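NAD-dependent epimerase/dehydratase (Methylobacillus flagellatus KT, PDB 3GPI) is of unknown function but probably binds NAD(H) in a Rossmann-type domain of the epimerase/dehydratase family. Local coordinates at residues R20-T23 with A24-H27; I194-L197 with I198-S202; L163-I166 with R167-Q170. All coordinates share one frame; numbering follows the deposited sequence.

Contact 1: R20-T23 with A24-H27; sequences RRLT and AQGH
H27 folds back over the last turn of helix 13-24 and meets L22 with both its backbone and its ring. The H27 N bonds to L22 O at 3.1 Å, and G26 N bonds to T23 O. G26 has a positive phi of 105°. Together these features make a Schellman motif, a common C-cap with glycine at the position of positive phi. The backbone angles of G26 leave no room for a CB beside Q25 O, which suits glycine.

The H27 side chain can be followed outward. Its CB sits 3.4 Å from L22 O. CG lies beside the backbone N (chi1 -63°), 3.7 Å from L22 O, which turns the ring back toward the helix. CD2 brings the ring edge to L22 O, close to the ring plane, and also packs 3.9 Å from L22 CD2. ND1 bonds to S4 O, so the ring is tied to the chain start just before strand 6-9. The side chain also touches I6, and CE1 meets I198 of helix 187-201.

L22 CD2 has a second neighbour, Q25 OE1, at 3.7 Å. The Q25 CG passes 3.3 Å from R21 O, which also accepts a bond from Q25 N. On the solvent side, one water donates to both T23 O and H27 O. A second water donates to H27 O at 2.8 Å and bonds T23 OG1, which also bonds A19 O within the helix.

The chemistry is that of a helix C-terminus: carbonyls that lack the next turn's N-H groups are met by loop amides and water, while the L22 methyl CD2 packs against the carbon edge of the H27 ring.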
loop_
_atom_site.group_PDB
_atom_site.type_symbol
_atom_site.label_atom_id
_atom_site.label_comp_id
_atom_site.label_asym_id
_atom_site.label_seq_id
_atom_site.Cartn_x
_atom_site.Cartn_y
_atom_site.Cartn_z
ATOM N N ARG A 20 9.424 4.597 -10.376
ATOM C CA ARG A 20 10.746 5.214 -10.336
ATOM C C ARG A 20 11.815 4.185 -10.025
ATOM O O ARG A 20 12.862 4.115 -10.674
ATOM C CB ARG A 20 10.742 6.355 -9.307
ATOM C CG ARG A 20 12.030 7.171 -9.237
ATOM C CD ARG A 20 12.068 8.147 -8.021
ATOM N NE ARG A 20 12.172 7.422 -6.742
ATOM C CZ ARG A 20 13.307 6.957 -6.224
ATOM N NH1 ARG A 20 14.457 7.134 -6.876
ATOM N NH2 ARG A 20 13.314 6.319 -5.061
ATOM N N ARG A 21 11.534 3.329 -9.039
ATOM C CA ARG A 21 12.486 2.300 -8.629
ATOM C C ARG A 21 12.690 1.256 -9.717
ATOM O O ARG A 21 13.838 0.910 -10.041
ATOM C CB ARG A 21 12.026 1.669 -7.307
ATOM C CG ARG A 21 12.154 2.642 -6.131
ATOM C CD ARG A 21 11.499 2.134 -4.821
ATOM N NE ARG A 21 11.729 3.130 -3.770
ATOM C CZ ARG A 21 12.797 3.182 -2.982
ATOM N NH1 ARG A 21 13.716 2.208 -2.979
ATOM N NH2 ARG A 21 12.884 4.182 -2.128
ATOM N N LEU A 22 11.605 0.784 -10.325
ATOM C CA LEU A 22 11.697 -0.256 -11.342
ATOM C C LEU A 22 12.402 0.271 -12.579
ATOM O O LEU A 22 13.163 -0.473 -13.194
ATOM C CB LEU A 22 10.304 -0.762 -11.717
ATOM C CG LEU A 22 9.619 -1.563 -10.633
ATOM C CD1 LEU A 22 8.214 -1.819 -11.081
ATOM C CD2 LEU A 22 10.379 -2.882 -10.322
ATOM N N THR A 23 12.144 1.520 -12.958
ATOM C CA THR A 23 12.843 2.099 -14.112
ATOM C C THR A 23 14.330 2.216 -13.828
ATOM O O THR A 23 15.151 1.891 -14.719
ATOM C CB THR A 23 12.211 3.453 -14.463
ATOM O OG1 THR A 23 10.860 3.248 -14.899
ATOM C CG2 THR A 23 13.005 4.153 -15.566
ATOM N N ALA A 24 14.686 2.622 -12.599
ATOM C CA ALA A 24 16.104 2.707 -12.240
ATOM C C ALA A 24 16.804 1.362 -12.302
ATOM O O ALA A 24 18.017 1.297 -12.578
ATOM C CB ALA A 24 16.272 3.335 -10.877
ATOM N N GLN A 25 16.070 0.289 -12.052
ATOM C CA GLN A 25 16.626 -1.052 -12.111
ATOM C C GLN A 25 16.654 -1.626 -13.531
ATOM O O GLN A 25 17.194 -2.721 -13.744
ATOM C CB GLN A 25 15.818 -1.968 -11.238
ATOM C CG GLN A 25 15.913 -1.653 -9.787
ATOM C CD GLN A 25 15.063 -2.571 -8.986
ATOM O OE1 GLN A 25 13.862 -2.691 -9.227
ATOM N NE2 GLN A 25 15.673 -3.254 -8.041
ATOM N N GLY A 26 16.113 -0.870 -14.491
ATOM C CA GLY A 26 16.245 -1.247 -15.897
ATOM C C GLY A 26 15.023 -1.827 -16.551
ATOM O O GLY A 26 15.062 -2.216 -17.713
ATOM N N HIS A 27 13.934 -1.928 -15.800
ATOM C CA HIS A 27 12.681 -2.411 -16.382
ATOM C C HIS A 27 12.006 -1.400 -17.310
ATOM O O HIS A 27 12.163 -0.189 -17.155
ATOM C CB HIS A 27 11.671 -2.749 -15.266
ATOM C CG HIS A 27 12.105 -3.860 -14.363
ATOM N ND1 HIS A 27 11.763 -5.179 -14.580
ATOM C CD2 HIS A 27 12.819 -3.840 -13.211
ATOM C CE1 HIS A 27 12.256 -5.928 -13.605
ATOM N NE2 HIS A 27 12.934 -5.143 -12.782
HETATM O O HOH W 1 14.798 1.097 -17.592
HETATM O O HOH W 2 10.776 2.205 -17.682
#

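Contact 2: I194-L197 with I198-S202; sequences IAYL and IQQRS
Y196 and Q200 stack one turn apart on helix 187-201, which packs beside helix 13-24 in the Rossmann-type domain. The Q200 CG stands over the centre of the Y196 ring, 3.8 Å from its centroid, in a CH-pi contact only 13° off the ring normal. The Q200 chain bends at chi2 (-91°), and this lays its amide nearly flat against the phenol end, with the two planes 11° apart. The Q200 CD is 3.6 Å from Y196 OH. That hydroxyl bonds to S257 O, which fixes the outer end of the ring. An alanine in place of Y196 would remove the ring, and would probably leave S257 O without this partner and the Q200 side chain free to turn.

The Y196-Q200 stack lies on the partly exposed side, and Q199, exposed, extends away toward Q25. The closely enclosed part is the buried side, formed by I194, A195, L197 and I198. I194 CG2 meets I198 CD1 at 3.9 Å, and A195 and I198 press on L22 of helix 13-24. L197 and I198 pack on F105 of strand 103-109, and I194 reaches L152 and F154 of strand 149-158.

Backbone bonds from I198 N to I194 O, Q199 N to A195 O and Q200 N to Y196 O keep the turns regular. From R201 N to L197 O the 2.8 Å bond is weak, its N-H poorly directed.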
loop_
_atom_site.group_PDB
_atom_site.type_symbol
_atom_site.label_atom_id
_atom_site.label_comp_id
_atom_site.label_asym_id
_atom_site.label_seq_id
_atom_site.Cartn_x
_atom_site.Cartn_y
_atom_site.Cartn_z
ATOM N N ILE A 194 7.605 -4.162 -3.165
ATOM C CA ILE A 194 7.091 -4.699 -4.437
ATOM C C ILE A 194 8.203 -4.849 -5.473
ATOM O O ILE A 194 8.303 -5.889 -6.140
ATOM C CB ILE A 194 5.986 -3.831 -5.023
ATOM C CG1 ILE A 194 4.813 -3.767 -4.040
ATOM C CG2 ILE A 194 5.561 -4.360 -6.390
ATOM C CD1 ILE A 194 3.777 -2.738 -4.409
ATOM N N ALA A 195 9.106 -3.868 -5.562
ATOM C CA ALA A 195 10.250 -4.008 -6.480
ATOM C C ALA A 195 11.114 -5.167 -6.092
ATOM O O ALA A 195 11.613 -5.888 -6.984
ATOM C CB ALA A 195 11.084 -2.728 -6.533
ATOM N N TYR A 196 11.291 -5.385 -4.793
ATOM C CA TYR A 196 12.085 -6.522 -4.331
ATOM C C TYR A 196 11.417 -7.838 -4.744
ATOM O O TYR A 196 12.104 -8.771 -5.252
ATOM C CB TYR A 196 12.272 -6.450 -2.818
ATOM C CG TYR A 196 12.942 -7.629 -2.178
ATOM C CD1 TYR A 196 14.327 -7.768 -2.252
ATOM C CD2 TYR A 196 12.204 -8.566 -1.444
ATOM C CE1 TYR A 196 14.951 -8.808 -1.635
ATOM C CE2 TYR A 196 12.845 -9.656 -0.828
ATOM C CZ TYR A 196 14.218 -9.740 -0.932
ATOM O OH TYR A 196 14.866 -10.807 -0.319
ATOM N N LEU A 197 10.105 -7.919 -4.608
ATOM C CA LEU A 197 9.425 -9.173 -4.976
ATOM C C LEU A 197 9.526 -9.379 -6.477
ATOM O O LEU A 197 9.599 -10.503 -6.944
ATOM C CB LEU A 197 7.957 -9.161 -4.545
ATOM C CG LEU A 197 7.738 -9.160 -3.040
ATOM C CD1 LEU A 197 6.246 -9.124 -2.788
ATOM C CD2 LEU A 197 8.394 -10.384 -2.368
ATOM N N ILE A 198 9.532 -8.300 -7.249
ATOM C CA ILE A 198 9.671 -8.408 -8.693
ATOM C C ILE A 198 11.051 -8.912 -9.045
ATOM O O ILE A 198 11.168 -9.752 -9.956
ATOM C CB ILE A 198 9.314 -7.033 -9.359
ATOM C CG1 ILE A 198 7.786 -6.853 -9.355
ATOM C CG2 ILE A 198 9.864 -6.935 -10.824
ATOM C CD1 ILE A 198 7.347 -5.445 -9.698
ATOM N N GLN A 199 12.084 -8.432 -8.350
ATOM C CA GLN A 199 13.461 -8.913 -8.555
ATOM C C GLN A 199 13.609 -10.389 -8.172
ATOM O O GLN A 199 14.362 -11.128 -8.830
ATOM C CB GLN A 199 14.452 -8.042 -7.797
ATOM C CG GLN A 199 15.903 -8.444 -8.022
ATOM C CD GLN A 199 16.862 -7.601 -7.218
ATOM O OE1 GLN A 199 16.955 -7.746 -5.993
ATOM N NE2 GLN A 199 17.589 -6.717 -7.898
ATOM N N GLN A 200 12.867 -10.828 -7.155
ATOM C CA GLN A 200 12.938 -12.185 -6.636
ATOM C C GLN A 200 12.074 -13.156 -7.456
ATOM O O GLN A 200 12.362 -14.375 -7.452
ATOM C CB GLN A 200 12.483 -12.224 -5.153
ATOM C CG GLN A 200 13.397 -11.443 -4.183
ATOM C CD GLN A 200 14.514 -12.273 -3.582
ATOM O OE1 GLN A 200 15.704 -11.921 -3.674
ATOM N NE2 GLN A 200 14.139 -13.360 -2.933
ATOM N N ARG A 201 11.023 -12.662 -8.128
ATOM C CA ARG A 201 9.918 -13.496 -8.695
ATOM C C ARG A 201 10.454 -14.625 -9.557
ATOM O O ARG A 201 9.965 -15.758 -9.461
ATOM C CB ARG A 201 8.847 -12.640 -9.452
ATOM C CG ARG A 201 7.852 -13.359 -10.439
ATOM C CD ARG A 201 6.896 -14.434 -9.836
ATOM N NE ARG A 201 6.023 -15.027 -10.858
ATOM C CZ ARG A 201 6.386 -15.946 -11.754
ATOM N NH1 ARG A 201 7.641 -16.405 -11.791
ATOM N NH2 ARG A 201 5.493 -16.408 -12.623
ATOM N N SER A 202 11.473 -14.326 -10.351
ATOM C CA SER A 202 11.989 -15.327 -11.289
ATOM C C SER A 202 12.667 -16.525 -10.632
ATOM O O SER A 202 12.786 -17.572 -11.269
ATOM C CB SER A 202 12.953 -14.672 -12.269
ATOM O OG SER A 202 12.296 -13.599 -12.940
#

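Contact 3: L163-I166 with R167-Q170; sequences LRMI and RQAQ
The R167 guanidinium lies flat over the first turn of its own helix. One face rests on backbone: R164 CA is 3.5 Å and L163 C 3.6 Å from its plane, both offset toward the rim. At the edge, in plane, a water accepts from R167 NH1 at 2.7 Å. The same water accepts from L163 N, so it joins the arginine to the residue at the N-cap position. The R167 chain bends at chi3 (-53°), which folds the group back to the helix start. R167 NH1 also nears L163 CB, and R167 NH2 nears R164 CB, each at 3.8 Å. The R164 side chain runs across that of R167 at about a right angle, and the guanidinium planes are 71° apart. The two charged groups do not touch; R164 NH1 and R167 NH2 are 5.7 Å apart.

R164 to Q168 form the short helix 164-168, in the beta-alpha-beta unit between strands 149-158 and 181-186. Backbone bonds run from R167 N to L163 O, from Q168 N to R164 O at 2.8 Å, and from A169 N to M165 O.

M165 is deposited in two conformers. In the one given, M165 and Q168 lie side by side and point the same way, with M165 CE 3.5 Å from Q168 OE1. M165 also packs on L223 and L227 of helix 220-230 and on Y270 of helix 266-277. I166 reaches Y270 and M277. I166 O accepts a bond from Q231 NE2, and Q170 NE2 donates to Q231 OE1.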
loop_
_atom_site.group_PDB
_atom_site.type_symbol
_atom_site.label_atom_id
_atom_site.label_comp_id
_atom_site.label_asym_id
_atom_site.label_seq_id
_atom_site.Cartn_x
_atom_site.Cartn_y
_atom_site.Cartn_z
ATOM N N LEU A 163 0.995 13.252 5.316
ATOM C CA LEU A 163 1.479 13.777 6.584
ATOM C C LEU A 163 0.363 14.093 7.585
ATOM O O LEU A 163 0.583 14.871 8.543
ATOM C CB LEU A 163 2.311 15.056 6.342
ATOM C CG LEU A 163 3.491 14.878 5.379
ATOM C CD1 LEU A 163 4.144 16.246 5.119
ATOM C CD2 LEU A 163 4.547 13.899 5.870
ATOM N N ARG A 164 -0.818 13.485 7.415
ATOM C CA ARG A 164 -1.929 13.721 8.349
ATOM C C ARG A 164 -1.554 13.566 9.828
ATOM O O ARG A 164 -1.997 14.359 10.651
ATOM C CB ARG A 164 -3.166 12.887 8.067
ATOM C CG ARG A 164 -4.363 13.413 8.825
ATOM C CD ARG A 164 -5.647 12.696 8.481
ATOM N NE ARG A 164 -6.550 12.723 9.632
ATOM C CZ ARG A 164 -7.424 13.689 9.897
ATOM N NH1 ARG A 164 -7.548 14.729 9.084
ATOM N NH2 ARG A 164 -8.199 13.598 10.976
ATOM N N MET A 165 -0.767 12.560 10.203
ATOM C CA MET A 165 -0.450 12.355 11.616
ATOM C C MET A 165 0.391 13.516 12.148
ATOM O O MET A 165 0.260 13.927 13.312
ATOM C CB MET A 165 0.305 11.032 11.846
ATOM C CG MET A 165 -0.556 9.740 11.840
ATOM S SD MET A 165 -1.978 9.681 12.985
ATOM C CE MET A 165 -3.199 10.281 11.843
ATOM N N ILE A 166 1.284 14.024 11.300
ATOM C CA ILE A 166 2.135 15.173 11.676
ATOM C C ILE A 166 1.276 16.400 11.936
ATOM O O ILE A 166 1.505 17.107 12.943
ATOM C CB ILE A 166 3.216 15.472 10.611
ATOM C CG1 ILE A 166 4.308 14.413 10.691
ATOM C CG2 ILE A 166 3.849 16.887 10.771
ATOM C CD1 ILE A 166 5.361 14.529 9.608
ATOM N N ARG A 167 0.293 16.629 11.074
ATOM C CA ARG A 167 -0.591 17.786 11.266
ATOM C C ARG A 167 -1.490 17.562 12.473
ATOM O O ARG A 167 -1.610 18.479 13.303
ATOM C CB ARG A 167 -1.408 18.080 9.998
ATOM C CG ARG A 167 -0.521 18.553 8.832
ATOM C CD ARG A 167 -1.374 18.951 7.630
ATOM N NE ARG A 167 -2.318 17.899 7.223
ATOM C CZ ARG A 167 -2.079 16.985 6.287
ATOM N NH1 ARG A 167 -0.926 16.941 5.627
ATOM N NH2 ARG A 167 -2.999 16.099 6.011
ATOM N N GLN A 168 -2.083 16.378 12.617
ATOM C CA GLN A 168 -2.975 16.120 13.727
ATOM C C GLN A 168 -2.224 16.263 15.070
ATOM O O GLN A 168 -2.800 16.678 16.079
ATOM C CB GLN A 168 -3.569 14.732 13.657
ATOM C CG GLN A 168 -4.648 14.503 14.752
ATOM C CD GLN A 168 -5.504 13.256 14.608
ATOM O OE1 GLN A 168 -5.045 12.175 14.208
ATOM N NE2 GLN A 168 -6.760 13.398 15.004
ATOM N N ALA A 169 -0.958 15.894 15.100
ATOM C CA ALA A 169 -0.158 15.986 16.318
ATOM C C ALA A 169 -0.001 17.432 16.791
ATOM O O ALA A 169 0.303 17.662 17.952
ATOM C CB ALA A 169 1.216 15.368 16.066
ATOM N N GLN A 170 -0.241 18.380 15.889
ATOM C CA GLN A 170 -0.089 19.811 16.206
ATOM C C GLN A 170 -1.303 20.354 16.932
ATOM O O GLN A 170 -1.271 21.490 17.454
ATOM C CB GLN A 170 0.149 20.600 14.910
ATOM C CG GLN A 170 1.524 20.363 14.274
ATOM C CD GLN A 170 1.685 21.079 12.970
ATOM O OE1 GLN A 170 0.920 21.996 12.677
ATOM N NE2 GLN A 170 2.668 20.676 12.177
HETATM O O HOH W 3 -0.639 15.089 3.673
#

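From the N terminus, contact 1 comes first and closes the turn that leads from helix 13-24 into strand 29-33. Contact 3 follows, on the short helix between strands 149-158 and 181-186. Contact 2 comes last, near the end of helix 187-201. Each is closed within one continuous stretch, so none nests in or crosses another. Contacts 1 and 2 touch in space, with centres about 12 Å apart: the end of helix 13-24 and the turn after it pack on helix 187-201, with Q25 OE1 3.9 Å from A195 CB. Contact 3 stands apart, its centre about 33 Å from that of contact 2, and its side chains pack on helices 220-230 and 266-277.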